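Local coordinates for probable branched-chain amino acid ABC transporter, amino acid binding protein (Thermus thermophilus, PDB 3LKB), which binds valine and probably delivers branched-chain amino acids to an ABC transporter for uptake, at residues Thr9-Gly14 against Arg65-Ala70; Val199-His204 against Arg226-His231. The protein carries 2 engineered substitutions. All blocks are in the same frame, centred on the assembly; numbering follows the deposited sequence.

Contact 1: Thr9-Gly14 against Arg65-Ala70; sequences TLFWSG and RFFEEA
Strand Thr9-Gly14 and helix Arg65-Ala70 run nearly antiparallel, their axes 9.2 Å apart at 169°, with Phe11 level with Ala70 and Ser13 level with Phe66. The aromatic ring of Phe11 bridges that gap. Its CG lies anti to the backbone N (chi1 158°), which sends the ring out toward the helix and lays one face under the methyl of Ala70. Ala70 CB stands 3.5 Å from the centroid of the Phe11 ring and only 4° off its normal, a nearly axial CH-pi contact; the small methyl lets the helix sit close over the ring. At the far end of the ring, Phe11 CZ comes 3.8 Å from Phe66 CB, which meets its edge, and on the other flank Phe11 CE2 lies 4.4 Å from the rim of Phe67 at CD1. Beyond its CB the Phe66 ring turns off from Phe11, and its edge, at CD2, comes near Ser13 OG, 3.9 Å away; that hydroxyl is hydrogen-bonded to Asp56. Strand 6-14 pairs with strand 47-55, and helix 60-72 packs on this sheet, as in the alpha/beta lobes of periplasmic binding proteins. Cohesion thus comes from apolar and CH-pi packing, suited to a buried sheet-helix interface.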
ATOM      1  N   THR A   9     -11.554  18.309 -13.315  1.00 18.14           N
ATOM      2  CA  THR A   9     -10.647  17.529 -12.526  1.00 17.60           C
ATOM      3  C   THR A   9     -11.072  17.320 -11.088  1.00 17.02           C
ATOM      4  O   THR A   9     -11.397  18.260 -10.330  1.00 16.30           O
ATOM      5  CB  THR A   9      -9.252  18.047 -12.597  1.00 17.85           C
ATOM      6  OG1 THR A   9      -8.801  17.900 -13.960  1.00 21.10           O
ATOM      7  CG2 THR A   9      -8.346  17.191 -11.670  1.00 16.67           C
ATOM      8  N   LEU A  10     -11.096  16.041 -10.746  1.00 16.04           N
ATOM      9  CA  LEU A  10     -11.417  15.609  -9.419  1.00 15.00           C
ATOM     10  C   LEU A  10     -10.080  15.138  -8.867  1.00 13.09           C
ATOM     11  O   LEU A  10      -9.520  14.176  -9.360  1.00 11.76           O
ATOM     12  CB  LEU A  10     -12.427  14.479  -9.498  1.00 16.03           C
ATOM     13  CG  LEU A  10     -13.272  14.366  -8.231  1.00 20.30           C
ATOM     14  CD1 LEU A  10     -13.863  15.725  -7.933  1.00 23.61           C
ATOM     15  CD2 LEU A  10     -14.357  13.358  -8.421  1.00 24.42           C
ATOM     16  N   PHE A  11      -9.547  15.860  -7.885  1.00 11.33           N
ATOM     17  CA  PHE A  11      -8.202  15.615  -7.423  1.00 10.73           C
ATOM     18  C   PHE A  11      -8.177  15.216  -5.940  1.00 10.55           C
ATOM     19  O   PHE A  11      -8.749  15.876  -5.086  1.00 11.67           O
ATOM     20  CB  PHE A  11      -7.312  16.826  -7.757  1.00 10.52           C
ATOM     21  CG  PHE A  11      -6.062  16.956  -6.906  1.00 12.35           C
ATOM     22  CD1 PHE A  11      -4.867  16.331  -7.282  1.00 14.12           C
ATOM     23  CD2 PHE A  11      -6.071  17.726  -5.752  1.00 12.02           C
ATOM     24  CE1 PHE A  11      -3.702  16.483  -6.522  1.00 13.29           C
ATOM     25  CE2 PHE A  11      -4.935  17.890  -4.997  1.00 13.87           C
ATOM     26  CZ  PHE A  11      -3.731  17.251  -5.391  1.00 14.92           C
ATOM     27  N   TRP A  12      -7.536  14.097  -5.643  1.00  9.82           N
ATOM     28  CA  TRP A  12      -7.319  13.678  -4.264  1.00  8.18           C
ATOM     29  C   TRP A  12      -5.843  13.476  -4.099  1.00  8.02           C
ATOM     30  O   TRP A  12      -5.156  13.004  -5.030  1.00  8.53           O
ATOM     31  CB  TRP A  12      -8.047  12.370  -4.014  1.00  8.12           C
ATOM     32  CG  TRP A  12      -7.819  11.742  -2.669  1.00  8.17           C
ATOM     33  CD1 TRP A  12      -8.476  12.035  -1.539  1.00  6.82           C
ATOM     34  CD2 TRP A  12      -6.849  10.716  -2.324  1.00  7.70           C
ATOM     35  NE1 TRP A  12      -8.008  11.260  -0.496  1.00  8.71           N
ATOM     36  CE2 TRP A  12      -7.012  10.443  -0.947  1.00  6.74           C
ATOM     37  CE3 TRP A  12      -5.849  10.044  -3.036  1.00  6.65           C
ATOM     38  CZ2 TRP A  12      -6.258   9.498  -0.268  1.00  4.19           C
ATOM     39  CZ3 TRP A  12      -5.073   9.101  -2.362  1.00  9.89           C
ATOM     40  CH2 TRP A  12      -5.299   8.826  -0.985  1.00 10.45           C
ATOM     41  N   SER A  13      -5.334  13.879  -2.947  1.00  7.46           N
ATOM     42  CA  SER A  13      -3.925  13.609  -2.598  1.00  8.60           C
ATOM     43  C   SER A  13      -3.909  12.999  -1.210  1.00  8.76           C
ATOM     44  O   SER A  13      -4.444  13.581  -0.288  1.00  9.61           O
ATOM     45  CB  SER A  13      -3.095  14.906  -2.624  1.00  8.76           C
ATOM     46  OG  SER A  13      -1.872  14.765  -1.926  1.00  8.16           O
ATOM     47  N   GLY A  14      -3.317  11.819  -1.063  1.00  9.20           N
ATOM     48  CA  GLY A  14      -3.276  11.118   0.220  1.00  7.85           C
ATOM     49  C   GLY A  14      -2.341   9.929   0.143  1.00  9.11           C
ATOM     50  O   GLY A  14      -1.593   9.760  -0.839  1.00  9.79           O
ATOM     51  N   ARG A  65       2.856  20.292  -2.921  1.00 18.04           N
ATOM     52  CA  ARG A  65       3.301  20.392  -4.299  1.00 18.02           C
ATOM     53  C   ARG A  65       2.163  19.900  -5.160  1.00 16.51           C
ATOM     54  O   ARG A  65       1.820  20.539  -6.130  1.00 15.88           O
ATOM     55  CB  ARG A  65       4.597  19.631  -4.533  1.00 18.83           C
ATOM     56  CG  ARG A  65       5.167  19.697  -5.993  1.00 26.96           C
ATOM     57  CD  ARG A  65       5.062  18.337  -6.780  1.00 38.20           C
ATOM     58  NE  ARG A  65       5.789  17.257  -6.088  1.00 46.40           N
ATOM     59  CZ  ARG A  65       6.977  16.776  -6.456  1.00 50.26           C
ATOM     60  NH1 ARG A  65       7.579  17.263  -7.535  1.00 51.39           N
ATOM     61  NH2 ARG A  65       7.569  15.806  -5.743  1.00 53.07           N
ATOM     62  N   PHE A  66       1.534  18.798  -4.780  1.00 15.53           N
ATOM     63  CA  PHE A  66       0.446  18.256  -5.606  1.00 15.31           C
ATOM     64  C   PHE A  66      -0.780  19.175  -5.661  1.00 14.85           C
ATOM     65  O   PHE A  66      -1.441  19.278  -6.683  1.00 14.87           O
ATOM     66  CB  PHE A  66       0.020  16.895  -5.123  1.00 14.55           C
ATOM     67  CG  PHE A  66       1.062  15.836  -5.303  1.00 17.33           C
ATOM     68  CD1 PHE A  66       1.998  15.925  -6.340  1.00 18.91           C
ATOM     69  CD2 PHE A  66       1.095  14.712  -4.438  1.00 16.84           C
ATOM     70  CE1 PHE A  66       2.974  14.940  -6.494  1.00 21.35           C
ATOM     71  CE2 PHE A  66       2.033  13.711  -4.588  1.00 16.59           C
ATOM     72  CZ  PHE A  66       2.986  13.804  -5.608  1.00 21.39           C
ATOM     73  N   PHE A  67      -1.042  19.871  -4.565  1.00 13.98           N
ATOM     74  CA  PHE A  67      -2.125  20.804  -4.497  1.00 13.61           C
ATOM     75  C   PHE A  67      -1.869  22.033  -5.344  1.00 13.81           C
ATOM     76  O   PHE A  67      -2.784  22.515  -6.041  1.00 13.81           O
ATOM     77  CB  PHE A  67      -2.316  21.229  -3.052  1.00 14.03           C
ATOM     78  CG  PHE A  67      -3.425  22.211  -2.850  1.00 13.77           C
ATOM     79  CD1 PHE A  67      -4.738  21.913  -3.254  1.00 10.32           C
ATOM     80  CD2 PHE A  67      -3.164  23.415  -2.249  1.00 14.05           C
ATOM     81  CE1 PHE A  67      -5.760  22.808  -3.057  1.00 13.63           C
ATOM     82  CE2 PHE A  67      -4.200  24.338  -2.029  1.00 16.52           C
ATOM     83  CZ  PHE A  67      -5.498  24.046  -2.425  1.00 15.15           C
ATOM     84  N   GLU A  68      -0.637  22.544  -5.290  1.00 14.48           N
ATOM     85  CA  GLU A  68      -0.282  23.723  -6.094  1.00 16.41           C
ATOM     86  C   GLU A  68      -0.386  23.434  -7.581  1.00 17.23           C
ATOM     87  O   GLU A  68      -0.971  24.237  -8.297  1.00 16.76           O
ATOM     88  CB  GLU A  68       1.067  24.316  -5.734  1.00 15.92           C
ATOM     89  CG  GLU A  68       1.000  25.069  -4.424  1.00 20.15           C
ATOM     90  CD  GLU A  68       2.371  25.334  -3.798  1.00 27.75           C
ATOM     91  OE1 GLU A  68       3.398  24.675  -4.169  1.00 29.17           O
ATOM     92  OE2 GLU A  68       2.408  26.208  -2.901  1.00 32.37           O
ATOM     93  N   GLU A  69       0.139  22.277  -8.003  1.00 18.23           N
ATOM     94  CA  GLU A  69       0.020  21.797  -9.377  1.00 20.80           C
ATOM     95  C   GLU A  69      -1.437  21.697  -9.738  1.00 20.98           C
ATOM     96  O   GLU A  69      -1.835  22.238 -10.767  1.00 22.42           O
ATOM     97  CB  GLU A  69       0.696  20.441  -9.596  1.00 21.19           C
ATOM     98  CG  GLU A  69       0.174  19.670 -10.847  1.00 27.16           C
ATOM     99  CD  GLU A  69       0.435  18.141 -10.802  1.00 33.88           C
ATOM    100  OE1 GLU A  69      -0.059  17.452  -9.855  1.00 38.23           O
ATOM    101  OE2 GLU A  69       1.111  17.637 -11.722  1.00 35.36           O
ATOM    102  N   ALA A  70      -2.226  21.045  -8.887  1.00 20.45           N
ATOM    103  CA  ALA A  70      -3.644  20.866  -9.148  1.00 19.99           C
ATOM    104  C   ALA A  70      -4.433  22.190  -9.193  1.00 19.99           C
ATOM    105  O   ALA A  70      -5.441  22.247  -9.873  1.00 19.13           O
ATOM    106  CB  ALA A  70      -4.266  19.902  -8.143  1.00 18.78           C
TER

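Contact 2: Val199-His204 against Arg226-His231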
ATOM      1  N   VAL A 199      -5.020   0.447  34.528  1.00 17.53           N
ATOM      2  CA  VAL A 199      -5.817   0.842  33.377  1.00 16.01           C
ATOM      3  C   VAL A 199      -6.896  -0.203  33.094  1.00 15.42           C
ATOM      4  O   VAL A 199      -6.633  -1.377  33.152  1.00 13.71           O
ATOM      5  CB  VAL A 199      -4.914   1.120  32.118  1.00 15.80           C
ATOM      6  CG1 VAL A 199      -5.721   1.314  30.831  1.00 13.69           C
ATOM      7  CG2 VAL A 199      -4.050   2.359  32.373  1.00 16.45           C
ATOM      8  N   GLU A 200      -8.113   0.238  32.782  1.00 15.39           N
ATOM      9  CA  GLU A 200      -9.192  -0.722  32.562  1.00 16.09           C
ATOM     10  C   GLU A 200      -9.801  -0.597  31.184  1.00 14.96           C
ATOM     11  O   GLU A 200     -10.521  -1.474  30.732  1.00 13.52           O
ATOM     12  CB  GLU A 200     -10.254  -0.610  33.650  1.00 17.17           C
ATOM     13  CG  GLU A 200     -10.284   0.703  34.370  1.00 23.35           C
ATOM     14  CD  GLU A 200     -10.976   0.617  35.746  1.00 30.92           C
ATOM     15  OE1 GLU A 200     -11.175   1.689  36.400  1.00 32.28           O
ATOM     16  OE2 GLU A 200     -11.320  -0.522  36.151  1.00 31.81           O
ATOM     17  N   TYR A 201      -9.493   0.514  30.526  1.00 14.09           N
ATOM     18  CA  TYR A 201     -10.047   0.811  29.235  1.00 12.85           C
ATOM     19  C   TYR A 201      -8.950   1.489  28.485  1.00 12.03           C
ATOM     20  O   TYR A 201      -8.368   2.447  28.973  1.00 12.58           O
ATOM     21  CB  TYR A 201     -11.207   1.780  29.361  1.00 12.71           C
ATOM     22  CG  TYR A 201     -12.419   1.170  29.999  1.00 13.26           C
ATOM     23  CD1 TYR A 201     -13.458   0.668  29.216  1.00 12.50           C
ATOM     24  CD2 TYR A 201     -12.540   1.102  31.391  1.00 14.03           C
ATOM     25  CE1 TYR A 201     -14.577   0.101  29.802  1.00 16.01           C
ATOM     26  CE2 TYR A 201     -13.680   0.545  32.000  1.00 13.20           C
ATOM     27  CZ  TYR A 201     -14.688   0.050  31.202  1.00 15.53           C
ATOM     28  OH  TYR A 201     -15.805  -0.511  31.778  1.00 14.46           O
ATOM     29  N   VAL A 202      -8.669   0.998  27.303  1.00 10.30           N
ATOM     30  CA  VAL A 202      -7.758   1.694  26.428  1.00 10.06           C
ATOM     31  C   VAL A 202      -8.513   2.240  25.215  1.00  9.89           C
ATOM     32  O   VAL A 202      -9.174   1.491  24.489  1.00  9.20           O
ATOM     33  CB  VAL A 202      -6.641   0.755  25.928  1.00  9.57           C
ATOM     34  CG1 VAL A 202      -5.627   1.522  25.168  1.00  8.84           C
ATOM     35  CG2 VAL A 202      -6.019   0.087  27.061  1.00  7.80           C
ATOM     36  N   VAL A 203      -8.412   3.543  25.005  1.00  9.15           N
ATOM     37  CA  VAL A 203      -9.035   4.149  23.842  1.00  8.61           C
ATOM     38  C   VAL A 203      -7.967   4.425  22.813  1.00  8.83           C
ATOM     39  O   VAL A 203      -6.970   5.057  23.133  1.00  8.41           O
ATOM     40  CB  VAL A 203      -9.710   5.460  24.214  1.00  8.58           C
ATOM     41  CG1 VAL A 203     -10.180   6.208  22.960  1.00  5.80           C
ATOM     42  CG2 VAL A 203     -10.853   5.169  25.150  1.00  7.75           C
ATOM     43  N   HIS A 204      -8.195   3.978  21.578  1.00  9.15           N
ATOM     44  CA  HIS A 204      -7.208   4.168  20.488  1.00  9.07           C
ATOM     45  C   HIS A 204      -7.587   5.238  19.477  1.00  8.92           C
ATOM     46  O   HIS A 204      -8.720   5.306  19.025  1.00  9.01           O
ATOM     47  CB  HIS A 204      -7.071   2.868  19.708  1.00  8.73           C
ATOM     48  CG  HIS A 204      -6.359   1.778  20.449  1.00  9.61           C
ATOM     49  ND1 HIS A 204      -6.999   0.929  21.338  1.00  7.58           N
ATOM     50  CD2 HIS A 204      -5.059   1.392  20.433  1.00  7.62           C
ATOM     51  CE1 HIS A 204      -6.137   0.046  21.804  1.00  4.37           C
ATOM     52  NE2 HIS A 204      -4.953   0.305  21.273  1.00  8.70           N
ATOM     53  N   ARG A 226     -10.430  -3.372  28.441  1.00 18.07           N
ATOM     54  CA  ARG A 226     -11.243  -3.210  27.261  1.00 17.34           C
ATOM     55  C   ARG A 226     -10.621  -2.183  26.290  1.00 15.49           C
ATOM     56  O   ARG A 226     -10.126  -1.127  26.717  1.00 15.18           O
ATOM     57  CB  ARG A 226     -12.640  -2.798  27.702  1.00 17.64           C
ATOM     58  CG  ARG A 226     -13.495  -2.235  26.612  1.00 23.23           C
ATOM     59  CD  ARG A 226     -14.181  -3.340  25.797  1.00 29.13           C
ATOM     60  NE  ARG A 226     -14.923  -4.204  26.695  1.00 32.90           N
ATOM     61  CZ  ARG A 226     -16.061  -4.821  26.391  1.00 36.91           C
ATOM     62  NH1 ARG A 226     -16.648  -4.709  25.187  1.00 33.51           N
ATOM     63  NH2 ARG A 226     -16.611  -5.585  27.320  1.00 40.23           N
ATOM     64  N   HIS A 227     -10.649  -2.503  24.988  1.00 13.41           N
ATOM     65  CA  HIS A 227     -10.230  -1.576  23.938  1.00 10.99           C
ATOM     66  C   HIS A 227     -11.364  -0.965  23.096  1.00 10.40           C
ATOM     67  O   HIS A 227     -12.324  -1.632  22.689  1.00  9.95           O
ATOM     68  CB  HIS A 227      -9.161  -2.200  23.038  1.00 11.12           C
ATOM     69  CG  HIS A 227      -7.961  -2.708  23.778  1.00  9.79           C
ATOM     70  ND1 HIS A 227      -8.026  -3.775  24.649  1.00  9.19           N
ATOM     71  CD2 HIS A 227      -6.663  -2.322  23.750  1.00  7.05           C
ATOM     72  CE1 HIS A 227      -6.818  -4.017  25.138  1.00  9.10           C
ATOM     73  NE2 HIS A 227      -5.978  -3.136  24.620  1.00 10.51           N
ATOM     74  N   LEU A 228     -11.219   0.332  22.840  1.00  9.32           N
ATOM     75  CA  LEU A 228     -12.170   1.121  22.075  1.00  9.24           C
ATOM     76  C   LEU A 228     -11.385   1.990  21.106  1.00  8.38           C
ATOM     77  O   LEU A 228     -10.174   2.154  21.250  1.00  9.62           O
ATOM     78  CB  LEU A 228     -13.049   1.992  23.006  1.00  8.96           C
ATOM     79  CG  LEU A 228     -13.553   1.317  24.316  1.00  9.73           C
ATOM     80  CD1 LEU A 228     -12.460   1.217  25.405  1.00  7.39           C
ATOM     81  CD2 LEU A 228     -14.771   2.097  24.860  1.00  9.27           C
ATOM     82  N   GLY A 229     -12.049   2.577  20.126  1.00  7.46           N
ATOM     83  CA  GLY A 229     -11.326   3.328  19.121  1.00  6.76           C
ATOM     84  C   GLY A 229     -12.191   4.132  18.201  1.00  7.41           C
ATOM     85  O   GLY A 229     -13.357   3.833  17.998  1.00  8.35           O
ATOM     86  N   ALA A 230     -11.598   5.184  17.659  1.00  7.47           N
ATOM     87  CA  ALA A 230     -12.260   6.108  16.814  1.00  6.37           C
ATOM     88  C   ALA A 230     -12.235   5.611  15.371  1.00  7.18           C
ATOM     89  O   ALA A 230     -11.757   4.527  15.071  1.00  8.25           O
ATOM     90  CB  ALA A 230     -11.569   7.390  16.925  1.00  6.02           C
ATOM     91  N   HIS A 231     -12.715   6.434  14.464  1.00  7.18           N
ATOM     92  CA  HIS A 231     -13.075   5.967  13.145  1.00  7.19           C
ATOM     93  C   HIS A 231     -12.073   5.026  12.408  1.00  7.46           C
ATOM     94  O   HIS A 231     -12.461   3.910  12.002  1.00  7.67           O
ATOM     95  CB  HIS A 231     -13.441   7.103  12.192  1.00  5.83           C
ATOM     96  CG  HIS A 231     -13.733   6.556  10.848  1.00  6.84           C
ATOM     97  ND1 HIS A 231     -12.772   6.470   9.854  1.00  7.87           N
ATOM     98  CD2 HIS A 231     -14.807   5.864  10.402  1.00  2.00           C
ATOM     99  CE1 HIS A 231     -13.273   5.801   8.828  1.00  5.40           C
ATOM    100  NE2 HIS A 231     -14.508   5.431   9.131  1.00  5.64           N
TER
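Leu228 O accepts two donors from one residue: the backbone N of His204 at 2.7 Å, tilted 29° from the carbonyl plane, and, weakly, the ring atom His204 ND1 at 3.4 Å. The imidazole reaches back because its CG lies beside its own backbone N (chi1 -71°), bringing the ring edge up to that carbonyl. With an alanine at His204, Leu228 O would probably lose its weak second donor, and the side of helix 208-220 at Val211 and Ile214 would lose the ring that packs on it. The rings of His204 and His227 lie rim to rim, though their exact spacing is doubtful, while Val202 CG2 lies over a face of His227. Further bonds zip the strands in parallel register: Val202 N to Arg226 O at 2.6 Å, then Leu228 N to Val202 O and Ala230 N to His204 O. These neighbouring strands belong to a beta-alpha-beta unit whose crossover is helix 208-220, and that helix packs on His204 and His227. The other sheet face carries Tyr201, Val203 and Leu228, which pack against Ile137 of helix 126-140. There Leu228 CD1 meets the Tyr201 ring edge at CD1, 4.0 Å away, and the same Leu228 methyl also touches Val203 CG2. Tyr201 combines an apolar ring with a hydroxyl that bonds Glu140. The aliphatic part of Arg226 flanks that ring, CB lying 3.9 Å from Tyr201 CD1, and its bent chain carries the guanidinium on to a weak hydrogen bond with Gly248 O.

How the contacts relate
Both contacts are buried, yet they lie on opposite sides of the chain's centre, with centres about 35 Å apart and no shared element. Contact 1 joins a strand to a helix packed on its sheet, so side chains must span the gap and apolar surfaces do the work. Contact 2 joins adjacent strands within one sheet, where main-chain hydrogen bonds set the register and side chains add packing on both faces. Glu200 and Arg226 in contact 2 and Phe66 in contact 1 are the partly exposed members of otherwise buried sets. Bound valine lies about 11 Å from the side chain of Ser13 and about 10 Å from that of Ala230, consistent with a ligand held between two lobes.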